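Side-chain contacts in ubiquitin-conjugating enzyme-like protein (Leishmania mexicana, PDB 6ZM3), which probably acts as a catalytically inactive ubiquitin-conjugating enzyme variant that helps a partner enzyme build ubiquitin chains: residues L62-Y67 against L115-L120; P73-H78 against V96-F101; N86-D91 against Q126-K131. All coordinates share one frame; numbering follows the deposited sequence. Where two conformers were deposited one is given.

The three contacts follow one another outward from the core of a single UBC fold. Contact 1 lies at the centre of the chain, where the sheet meets helix 113-125; contact 2 is centred about 11 Å from it, contact 3 about 14 Å from it, and contacts 2 and 3 are about 17 Å apart, centre to centre. Phe101 of contact 2 sets CZ 3.5 Å from Leu120 CG of contact 1, while Cys89 of contact 3 brings SG 3.9 Å from Leu120 CD2, so one leucine touches both loops. Contacts 2 and 3 are joined by a probable hydrogen bond from Asn97 N to Cys89 O (2.7 Å).

Contact 1 (L62-Y67 against L115-L120); sequences LSLEIY and LCLSEL
Leu64 on strand 61-67 meets Leu117 and Leu120 on helix 113-125, and Ile66 meets Leu117, in the hydrophobic core of the UBC fold, where the helix lies against one face of the antiparallel sheet. The axes of the two short segments pass 11.7 Å apart at 141°. Within the two segments, branched aliphatic side chains span this distance, which suits leucine and isoleucine: they fill the interior without bringing polar atoms that would need partners. The tightest place is between Leu64 and Leu117. Both have CG anti to the carbonyl carbon (chi1 -60° and -62°), their side chains slide past each other in opposite directions, and one methyl of each meets the other, CD2 to CD2 at 4.0 Å. Leu64 CD2 also lies 4.2 Å from Leu120 CD1. Val30 and Val32 of the sheet touch Leu117 as well, and Ile79 packs on Leu64.

The other sides are different in character. Ser63 and Glu65 leave the strand on the face turned from the helix; Glu65 forms salt bridges with Arg35 and Arg80, and Ser63 packs on the backbone of the other protein's chain. Leu115 is exposed on the helix flank remote from the strand. Within the core, Ile66 CD1 is 4.2 Å from Leu117 CD2.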
loop_
_atom_site.group_PDB
_atom_site.type_symbol
_atom_site.label_atom_id
_atom_site.label_comp_id
_atom_site.label_asym_id
_atom_site.label_seq_id
_atom_site.Cartn_x
_atom_site.Cartn_y
_atom_site.Cartn_z
ATOM N N LEU B 62 0.625 -6.191 -6.145
ATOM C CA LEU B 62 1.288 -5.255 -7.035
ATOM C C LEU B 62 0.296 -4.184 -7.492
ATOM O O LEU B 62 -0.771 -4.493 -8.020
ATOM C CB LEU B 62 1.866 -6.069 -8.207
ATOM C CG LEU B 62 2.774 -7.244 -7.829
ATOM C CD1 LEU B 62 3.144 -8.023 -9.083
ATOM C CD2 LEU B 62 4.058 -6.784 -7.126
ATOM N N SER B 63 0.705 -2.907 -7.419
ATOM C CA SER B 63 -0.145 -1.774 -7.742
ATOM C C SER B 63 0.262 -1.210 -9.102
ATOM O O SER B 63 1.457 -1.133 -9.411
ATOM C CB SER B 63 -0.088 -0.665 -6.687
ATOM O OG SER B 63 -0.714 -1.080 -5.451
ATOM N N LEU B 64 -0.752 -0.803 -9.868
ATOM C CA LEU B 64 -0.574 -0.205 -11.185
ATOM C C LEU B 64 -1.422 1.052 -11.317
ATOM O O LEU B 64 -2.444 1.212 -10.637
ATOM C CB LEU B 64 -1.007 -1.241 -12.232
ATOM C CG LEU B 64 -0.239 -2.556 -12.217
ATOM C CD1 LEU B 64 -0.993 -3.637 -11.420
ATOM C CD2 LEU B 64 -0.003 -3.017 -13.670
ATOM N N GLU B 65 -1.032 1.936 -12.234
ATOM C CA GLU B 65 -1.875 3.045 -12.611
ATOM C C GLU B 65 -2.236 2.852 -14.080
ATOM O O GLU B 65 -1.372 2.400 -14.855
ATOM C CB GLU B 65 -1.095 4.346 -12.493
ATOM C CG GLU B 65 -1.931 5.570 -12.807
ATOM C CD GLU B 65 -1.327 6.824 -12.195
ATOM O OE1 GLU B 65 -1.741 7.211 -11.051
ATOM O OE2 GLU B 65 -0.434 7.392 -12.849
ATOM N N ILE B 66 -3.504 3.162 -14.404
ATOM C CA ILE B 66 -4.033 3.071 -15.757
ATOM C C ILE B 66 -4.555 4.434 -16.191
ATOM O O ILE B 66 -5.367 5.071 -15.509
ATOM C CB ILE B 66 -5.072 1.942 -15.915
ATOM C CG1 ILE B 66 -4.510 0.646 -15.322
ATOM C CG2 ILE B 66 -5.423 1.790 -17.408
ATOM C CD1 ILE B 66 -5.493 -0.503 -15.092
ATOM N N TYR B 67 -4.085 4.865 -17.362
ATOM C CA TYR B 67 -4.552 6.083 -17.985
ATOM C C TYR B 67 -5.285 5.725 -19.274
ATOM O O TYR B 67 -4.687 5.106 -20.139
ATOM C CB TYR B 67 -3.350 6.952 -18.341
ATOM C CG TYR B 67 -3.652 8.268 -19.006
ATOM C CD1 TYR B 67 -4.705 9.065 -18.588
ATOM C CD2 TYR B 67 -2.856 8.739 -20.041
ATOM C CE1 TYR B 67 -4.976 10.284 -19.170
ATOM C CE2 TYR B 67 -3.115 9.964 -20.640
ATOM C CZ TYR B 67 -4.180 10.736 -20.210
ATOM O OH TYR B 67 -4.461 11.939 -20.777
ATOM N N LEU B 115 -9.025 -7.351 -18.377
ATOM C CA LEU B 115 -8.340 -8.375 -19.163
ATOM C C LEU B 115 -6.845 -8.036 -19.314
ATOM O O LEU B 115 -6.012 -8.936 -19.236
ATOM C CB LEU B 115 -9.068 -8.575 -20.504
ATOM C CG LEU B 115 -8.587 -9.730 -21.401
ATOM C CD1 LEU B 115 -8.533 -11.071 -20.671
ATOM C CD2 LEU B 115 -9.475 -9.836 -22.628
ATOM N N CYS B 116 -6.502 -6.758 -19.493
ATOM C CA CYS B 116 -5.091 -6.352 -19.554
ATOM C C CYS B 116 -4.351 -6.826 -18.310
ATOM O O CYS B 116 -3.262 -7.410 -18.418
ATOM C CB CYS B 116 -4.861 -4.845 -19.705
ATOM S SG CYS B 116 -5.367 -4.110 -21.278
ATOM N N LEU B 117 -4.965 -6.617 -17.133
ATOM C CA LEU B 117 -4.344 -7.048 -15.891
ATOM C C LEU B 117 -4.279 -8.574 -15.762
ATOM O O LEU B 117 -3.258 -9.099 -15.292
ATOM C CB LEU B 117 -5.038 -6.394 -14.685
ATOM C CG LEU B 117 -5.008 -4.870 -14.578
ATOM C CD1 LEU B 117 -5.432 -4.433 -13.160
ATOM C CD2 LEU B 117 -3.632 -4.284 -14.884
ATOM N N SER B 118 -5.349 -9.318 -16.139
ATOM C CA SER B 118 -5.274 -10.769 -16.110
ATOM C C SER B 118 -4.126 -11.252 -16.986
ATOM O O SER B 118 -3.466 -12.209 -16.622
ATOM C CB SER B 118 -6.564 -11.449 -16.501
ATOM O OG SER B 118 -7.251 -11.840 -15.335
ATOM N N GLU B 119 -3.944 -10.577 -18.129
ATOM C CA GLU B 119 -2.930 -10.903 -19.125
ATOM C C GLU B 119 -1.519 -10.535 -18.650
ATOM O O GLU B 119 -0.571 -11.262 -18.970
ATOM C CB GLU B 119 -3.267 -10.333 -20.501
ATOM C CG GLU B 119 -4.471 -11.019 -21.167
ATOM C CD GLU B 119 -4.232 -12.453 -21.607
ATOM O OE1 GLU B 119 -3.186 -12.686 -22.232
ATOM O OE2 GLU B 119 -5.036 -13.351 -21.251
ATOM N N LEU B 120 -1.368 -9.428 -17.903
ATOM C CA LEU B 120 -0.104 -9.170 -17.209
ATOM C C LEU B 120 0.176 -10.218 -16.134
ATOM O O LEU B 120 1.319 -10.652 -15.940
ATOM C CB LEU B 120 -0.110 -7.741 -16.663
ATOM C CG LEU B 120 0.037 -6.685 -17.745
ATOM C CD1 LEU B 120 -0.291 -5.290 -17.224
ATOM C CD2 LEU B 120 1.466 -6.726 -18.301
#

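Contact 2 (P73-H78 against V96-F101)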
loop_
_atom_site.group_PDB
_atom_site.type_symbol
_atom_site.label_atom_id
_atom_site.label_comp_id
_atom_site.label_asym_id
_atom_site.label_seq_id
_atom_site.Cartn_x
_atom_site.Cartn_y
_atom_site.Cartn_z
ATOM N N PRO B 73 -11.042 3.192 -26.299
ATOM C CA PRO B 73 -10.142 2.054 -26.467
ATOM C C PRO B 73 -9.683 1.823 -27.915
ATOM O O PRO B 73 -9.425 0.681 -28.278
ATOM C CB PRO B 73 -11.055 0.900 -26.049
ATOM C CG PRO B 73 -12.408 1.279 -26.577
ATOM C CD PRO B 73 -12.427 2.788 -26.598
ATOM N N LYS B 74 -9.639 2.889 -28.724
ATOM C CA LYS B 74 -9.188 2.780 -30.112
ATOM C C LYS B 74 -7.701 2.433 -30.118
ATOM O O LYS B 74 -7.262 1.574 -30.889
ATOM C CB LYS B 74 -9.515 4.020 -30.944
ATOM C CG LYS B 74 -10.951 4.060 -31.464
ATOM C CD LYS B 74 -11.165 4.997 -32.643
ATOM C CE LYS B 74 -11.673 6.374 -32.263
ATOM N NZ LYS B 74 -10.641 7.183 -31.571
ATOM N N VAL B 75 -6.976 3.053 -29.181
ATOM C CA VAL B 75 -5.596 2.693 -28.870
ATOM C C VAL B 75 -5.550 2.144 -27.442
ATOM O O VAL B 75 -6.471 2.371 -26.658
ATOM C CB VAL B 75 -4.658 3.900 -29.055
ATOM C CG1 VAL B 75 -4.720 4.456 -30.466
ATOM C CG2 VAL B 75 -4.937 4.995 -28.039
ATOM N N PRO B 76 -4.507 1.380 -27.031
ATOM C CA PRO B 76 -4.537 0.714 -25.729
ATOM C C PRO B 76 -4.485 1.709 -24.564
ATOM O O PRO B 76 -4.107 2.867 -24.743
ATOM C CB PRO B 76 -3.286 -0.195 -25.763
ATOM C CG PRO B 76 -2.906 -0.267 -27.239
ATOM C CD PRO B 76 -3.266 1.103 -27.775
ATOM N N PRO B 77 -4.856 1.289 -23.328
ATOM C CA PRO B 77 -4.643 2.125 -22.155
ATOM C C PRO B 77 -3.142 2.177 -21.863
ATOM O O PRO B 77 -2.398 1.257 -22.219
ATOM C CB PRO B 77 -5.314 1.339 -21.021
ATOM C CG PRO B 77 -5.372 -0.107 -21.477
ATOM C CD PRO B 77 -5.381 -0.038 -22.986
ATOM N N HIS B 78 -2.721 3.240 -21.185
ATOM C CA HIS B 78 -1.350 3.360 -20.699
ATOM C C HIS B 78 -1.299 2.772 -19.300
ATOM O O HIS B 78 -1.997 3.282 -18.427
ATOM C CB HIS B 78 -0.931 4.834 -20.715
ATOM C CG HIS B 78 -1.151 5.472 -22.047
ATOM N ND1 HIS B 78 -0.445 5.093 -23.172
ATOM C CD2 HIS B 78 -1.999 6.445 -22.449
ATOM C CE1 HIS B 78 -0.833 5.815 -24.198
ATOM N NE2 HIS B 78 -1.788 6.652 -23.782
ATOM N N VAL B 96 4.272 -0.420 -19.144
ATOM C CA VAL B 96 4.016 -1.624 -19.935
ATOM C C VAL B 96 4.249 -1.244 -21.390
ATOM O O VAL B 96 3.625 -0.340 -21.899
ATOM C CB VAL B 96 2.609 -2.205 -19.690
ATOM C CG1 VAL B 96 2.274 -3.381 -20.604
ATOM C CG2 VAL B 96 2.468 -2.664 -18.248
ATOM N N ASN B 97 5.254 -1.888 -21.995
ATOM C CA ASN B 97 5.762 -1.620 -23.337
ATOM C C ASN B 97 4.761 -2.085 -24.397
ATOM O O ASN B 97 4.372 -3.245 -24.400
ATOM C CB ASN B 97 7.086 -2.390 -23.497
ATOM C CG ASN B 97 7.778 -2.056 -24.791
ATOM O OD1 ASN B 97 7.299 -2.446 -25.845
ATOM N ND2 ASN B 97 8.879 -1.331 -24.710
ATOM N N ARG B 98 4.445 -1.195 -25.331
ATOM C CA ARG B 98 3.382 -1.365 -26.311
ATOM C C ARG B 98 3.767 -2.323 -27.441
ATOM O O ARG B 98 2.889 -2.838 -28.136
ATOM C CB ARG B 98 2.921 0.007 -26.801
ATOM C CG ARG B 98 1.938 0.667 -25.843
ATOM C CD ARG B 98 1.826 2.174 -26.032
ATOM N NE ARG B 98 0.478 2.650 -25.728
ATOM C CZ ARG B 98 -0.402 3.133 -26.609
ATOM N NH1 ARG B 98 -0.081 3.240 -27.890
ATOM N NH2 ARG B 98 -1.603 3.516 -26.200
ATOM N N GLU B 99 5.070 -2.588 -27.597
ATOM C CA GLU B 99 5.533 -3.501 -28.635
ATOM C C GLU B 99 5.833 -4.878 -28.043
ATOM O O GLU B 99 5.931 -5.859 -28.773
ATOM C CB GLU B 99 6.718 -2.905 -29.411
ATOM C CG GLU B 99 6.465 -1.475 -29.879
ATOM C CD GLU B 99 6.918 -1.100 -31.286
ATOM O OE1 GLU B 99 8.144 -0.950 -31.498
ATOM O OE2 GLU B 99 6.043 -0.933 -32.168
ATOM N N LYS B 100 6.015 -4.953 -26.721
ATOM C CA LYS B 100 6.417 -6.204 -26.087
ATOM C C LYS B 100 5.250 -6.903 -25.394
ATOM O O LYS B 100 5.334 -8.108 -25.153
ATOM C CB LYS B 100 7.544 -5.985 -25.074
ATOM C CG LYS B 100 8.888 -5.606 -25.687
ATOM C CD LYS B 100 9.865 -5.019 -24.689
ATOM C CE LYS B 100 11.250 -4.864 -25.279
ATOM N NZ LYS B 100 12.284 -4.826 -24.216
ATOM N N PHE B 101 4.211 -6.159 -24.979
ATOM C CA PHE B 101 3.087 -6.842 -24.336
ATOM C C PHE B 101 2.158 -7.340 -25.443
ATOM O O PHE B 101 1.632 -6.514 -26.177
ATOM C CB PHE B 101 2.349 -5.897 -23.373
ATOM C CG PHE B 101 1.249 -6.519 -22.536
ATOM C CD1 PHE B 101 1.337 -7.826 -22.078
ATOM C CD2 PHE B 101 0.106 -5.798 -22.231
ATOM C CE1 PHE B 101 0.323 -8.399 -21.324
ATOM C CE2 PHE B 101 -0.915 -6.381 -21.487
ATOM C CZ PHE B 101 -0.799 -7.668 -21.023
HETATM O O HOH W 1 -0.319 1.686 -23.671
#
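The proline-rich segment that leads into strand 78-81 meets the loop before helix 102-105 through one long side chain: Arg98 reaches across to Val75, Pro76 and His78. Its chain is bent at chi3, which swings the guanidinium between the proline ring and the imidazole. Pro76 comes over one face of the guanidinium, with CD 3.3 Å from Arg98 NH2 and 3.7 Å from Arg98 CZ. A proline suits this place because its compact, puckered, apolar ring can pack by van der Waals contact over the flat guanidinium face. Val75 approaches differently, at the edge of the group and near its plane, where its CG2 is 4.1 Å from Arg98 NH2.

His78 comes in obliquely, its ring plane turned 25° from that of the guanidinium. Its CE1 stands close, 3.1 Å from Arg98 NH2, and its ND1 is 3.7 Å from Arg98 NE. The nearby positive charge of Arg98 would probably disfavour protonation of the imidazole. The run Pro73 to Pro77 is the Pro-Xaa-Xaa-Pro-Pro element of the UBC fold, here with a cis peptide bond before Pro73. Trp107 and Phe104 pack against Pro76 and Pro77, and Phe104 also touches Arg98.

A water is modelled near Pro77 O and Arg98 NE, but it stands so close to the nitrogen that this bridge is doubtful. The loop carrying Arg98 is shaped by Asn97, whose OD1 accepts from Glu99 N (2.8 Å, N-H...O angle 145°) in an Asx turn, the donor tilted 25° from the carbonyl plane. Phe101 N bonds to Asn97 O at 3.0 Å, and Phe101 then occupies the N-cap position of helix 102-105.

Contact 3 (N86-D91 against Q126-K131); sequences NLPCVD and QPQNRK
Asn129 places CG anti to its carbonyl carbon (chi1 -62°), which carries the amide towards the ring of Pro88, while Gln128, with CG between the backbone N and the carbonyl carbon (chi1 69°) and a bend at chi2, folds its own amide over to the same proline. Asn129 OD1 lies 3.4 Å from Pro88 CG and 3.6 Å from Pro88 CD, and the side chains come from opposite directions. Gln128 NE2 stands further off, 4.1 Å from Pro88 CG, and makes a weak hydrogen bond to Asn129 OD1 (2.7 Å, N-H...O angle 120°). Beside this polar end, Leu87 adds an apolar touch: its CD1 is 4.2 Å from Asn129 CB.

Pro88 stands second in the type I turn from Leu87 to Val90, a position that its ring-restricted phi fits well, and the turn is closed by Val90 N bonding to Leu87 O at 3.0 Å. The turn lies in the loop after strand 78-81 of the UBC fold, and its partner is the chain just beyond helix 113-125, where Gln126 O receives the backbone N-H groups of both Asn129 and Arg130. Asn129 ND2 donates to Glu123 O of that helix, so the asparagine uses both ends of its amide. Leu87 turns inward and packs on Phe57, Glu123 and Met124, as befits a buried leucine.

Because Asn129 ND2 is committed to the helix carbonyl, amide rotation is probably fixed; OD1 takes the weak bond from Gln128 and lies against the proline ring, a close contact that may be mildly favourable, more so at CD beside the ring nitrogen.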
loop_
_atom_site.group_PDB
_atom_site.type_symbol
_atom_site.label_atom_id
_atom_site.label_comp_id
_atom_site.label_asym_id
_atom_site.label_seq_id
_atom_site.Cartn_x
_atom_site.Cartn_y
_atom_site.Cartn_z
ATOM N N ASN B 86 10.321 -7.228 -12.238
ATOM C CA ASN B 86 11.195 -7.699 -13.310
ATOM C C ASN B 86 10.373 -8.612 -14.225
ATOM O O ASN B 86 10.125 -9.788 -13.917
ATOM C CB ASN B 86 12.420 -8.429 -12.750
ATOM C CG ASN B 86 13.343 -8.993 -13.818
ATOM O OD1 ASN B 86 13.354 -8.512 -14.959
ATOM N ND2 ASN B 86 14.118 -10.012 -13.445
ATOM N N LEU B 87 9.919 -8.009 -15.321
ATOM C CA LEU B 87 9.070 -8.647 -16.314
ATOM C C LEU B 87 9.432 -8.053 -17.668
ATOM O O LEU B 87 9.603 -6.851 -17.808
ATOM C CB LEU B 87 7.602 -8.366 -15.942
ATOM C CG LEU B 87 6.557 -9.241 -16.631
ATOM C CD1 LEU B 87 6.629 -10.674 -16.102
ATOM C CD2 LEU B 87 5.148 -8.653 -16.450
ATOM N N PRO B 88 9.589 -8.881 -18.725
ATOM C CA PRO B 88 10.085 -8.399 -20.019
ATOM C C PRO B 88 9.298 -7.248 -20.624
ATOM O O PRO B 88 9.902 -6.285 -21.077
ATOM C CB PRO B 88 10.055 -9.642 -20.925
ATOM C CG PRO B 88 10.123 -10.790 -19.962
ATOM C CD PRO B 88 9.376 -10.334 -18.714
ATOM N N CYS B 89 7.954 -7.294 -20.550
ATOM C CA CYS B 89 7.163 -6.270 -21.206
ATOM C C CYS B 89 7.101 -4.984 -20.385
ATOM O O CYS B 89 6.436 -4.032 -20.782
ATOM C CB CYS B 89 5.757 -6.776 -21.527
ATOM S SG CYS B 89 4.852 -7.323 -20.052
ATOM N N VAL B 90 7.762 -4.967 -19.223
ATOM C CA VAL B 90 7.762 -3.769 -18.386
ATOM C C VAL B 90 9.113 -3.069 -18.476
ATOM O O VAL B 90 10.134 -3.678 -18.162
ATOM C CB VAL B 90 7.463 -4.150 -16.926
ATOM C CG1 VAL B 90 7.411 -2.892 -16.061
ATOM C CG2 VAL B 90 6.136 -4.894 -16.830
ATOM N N ASP B 91 9.103 -1.787 -18.880
ATOM C CA ASP B 91 10.340 -1.021 -19.011
ATOM C C ASP B 91 10.850 -0.589 -17.643
ATOM O O ASP B 91 10.217 -0.852 -16.628
ATOM C CB ASP B 91 10.151 0.258 -19.816
ATOM C CG ASP B 91 9.639 0.052 -21.230
ATOM O OD1 ASP B 91 9.768 -1.066 -21.735
ATOM O OD2 ASP B 91 9.118 1.026 -21.805
ATOM N N GLN B 126 4.118 -17.509 -16.904
ATOM C CA GLN B 126 4.742 -18.162 -18.052
ATOM C C GLN B 126 5.964 -18.949 -17.585
ATOM O O GLN B 126 6.664 -18.536 -16.646
ATOM C CB GLN B 126 5.220 -17.138 -19.092
ATOM C CG GLN B 126 4.107 -16.397 -19.819
ATOM C CD GLN B 126 3.329 -17.326 -20.713
ATOM O OE1 GLN B 126 2.346 -17.931 -20.295
ATOM N NE2 GLN B 126 3.792 -17.473 -21.945
ATOM N N PRO B 127 6.302 -20.086 -18.237
ATOM C CA PRO B 127 7.457 -20.873 -17.797
ATOM C C PRO B 127 8.732 -20.025 -17.835
ATOM O O PRO B 127 9.609 -20.185 -16.992
ATOM C CB PRO B 127 7.455 -22.094 -18.745
ATOM C CG PRO B 127 6.026 -22.133 -19.281
ATOM C CD PRO B 127 5.622 -20.675 -19.406
ATOM N N GLN B 128 8.824 -19.105 -18.801
ATOM C CA GLN B 128 10.059 -18.365 -19.001
ATOM C C GLN B 128 10.239 -17.276 -17.936
ATOM O O GLN B 128 11.368 -16.922 -17.611
ATOM C CB GLN B 128 10.148 -17.812 -20.420
ATOM C CG GLN B 128 9.156 -16.700 -20.744
ATOM C CD GLN B 128 9.754 -15.735 -21.745
ATOM O OE1 GLN B 128 10.554 -16.115 -22.599
ATOM N NE2 GLN B 128 9.388 -14.465 -21.655
ATOM N N ASN B 129 9.133 -16.746 -17.396
ATOM C CA ASN B 129 9.188 -15.520 -16.607
ATOM C C ASN B 129 9.020 -15.829 -15.122
ATOM O O ASN B 129 9.399 -15.020 -14.280
ATOM C CB ASN B 129 8.135 -14.490 -17.032
ATOM C CG ASN B 129 8.270 -13.998 -18.456
ATOM O OD1 ASN B 129 9.371 -13.934 -18.994
ATOM N ND2 ASN B 129 7.160 -13.639 -19.083
ATOM N N ARG B 130 8.483 -17.011 -14.806
ATOM C CA ARG B 130 8.094 -17.376 -13.453
ATOM C C ARG B 130 9.302 -17.503 -12.511
ATOM O O ARG B 130 9.133 -17.751 -11.317
ATOM C CB ARG B 130 7.126 -18.571 -13.488
ATOM C CG ARG B 130 7.764 -19.951 -13.471
ATOM C CD ARG B 130 6.784 -20.998 -12.960
ATOM N NE ARG B 130 5.956 -21.518 -14.036
ATOM C CZ ARG B 130 5.823 -22.806 -14.378
ATOM N NH1 ARG B 130 6.440 -23.760 -13.700
ATOM N NH2 ARG B 130 5.042 -23.134 -15.395
ATOM N N LYS B 131 10.523 -17.303 -13.030
ATOM C CA LYS B 131 11.694 -17.457 -12.190
ATOM C C LYS B 131 12.536 -16.194 -12.226
ATOM O O LYS B 131 13.605 -16.201 -11.633
ATOM C CB LYS B 131 12.561 -18.652 -12.618
ATOM C CG LYS B 131 11.912 -20.009 -12.402
ATOM C CD LYS B 131 12.618 -21.152 -13.094
ATOM C CE LYS B 131 11.803 -22.427 -13.020
ATOM N NZ LYS B 131 10.698 -22.431 -14.013
#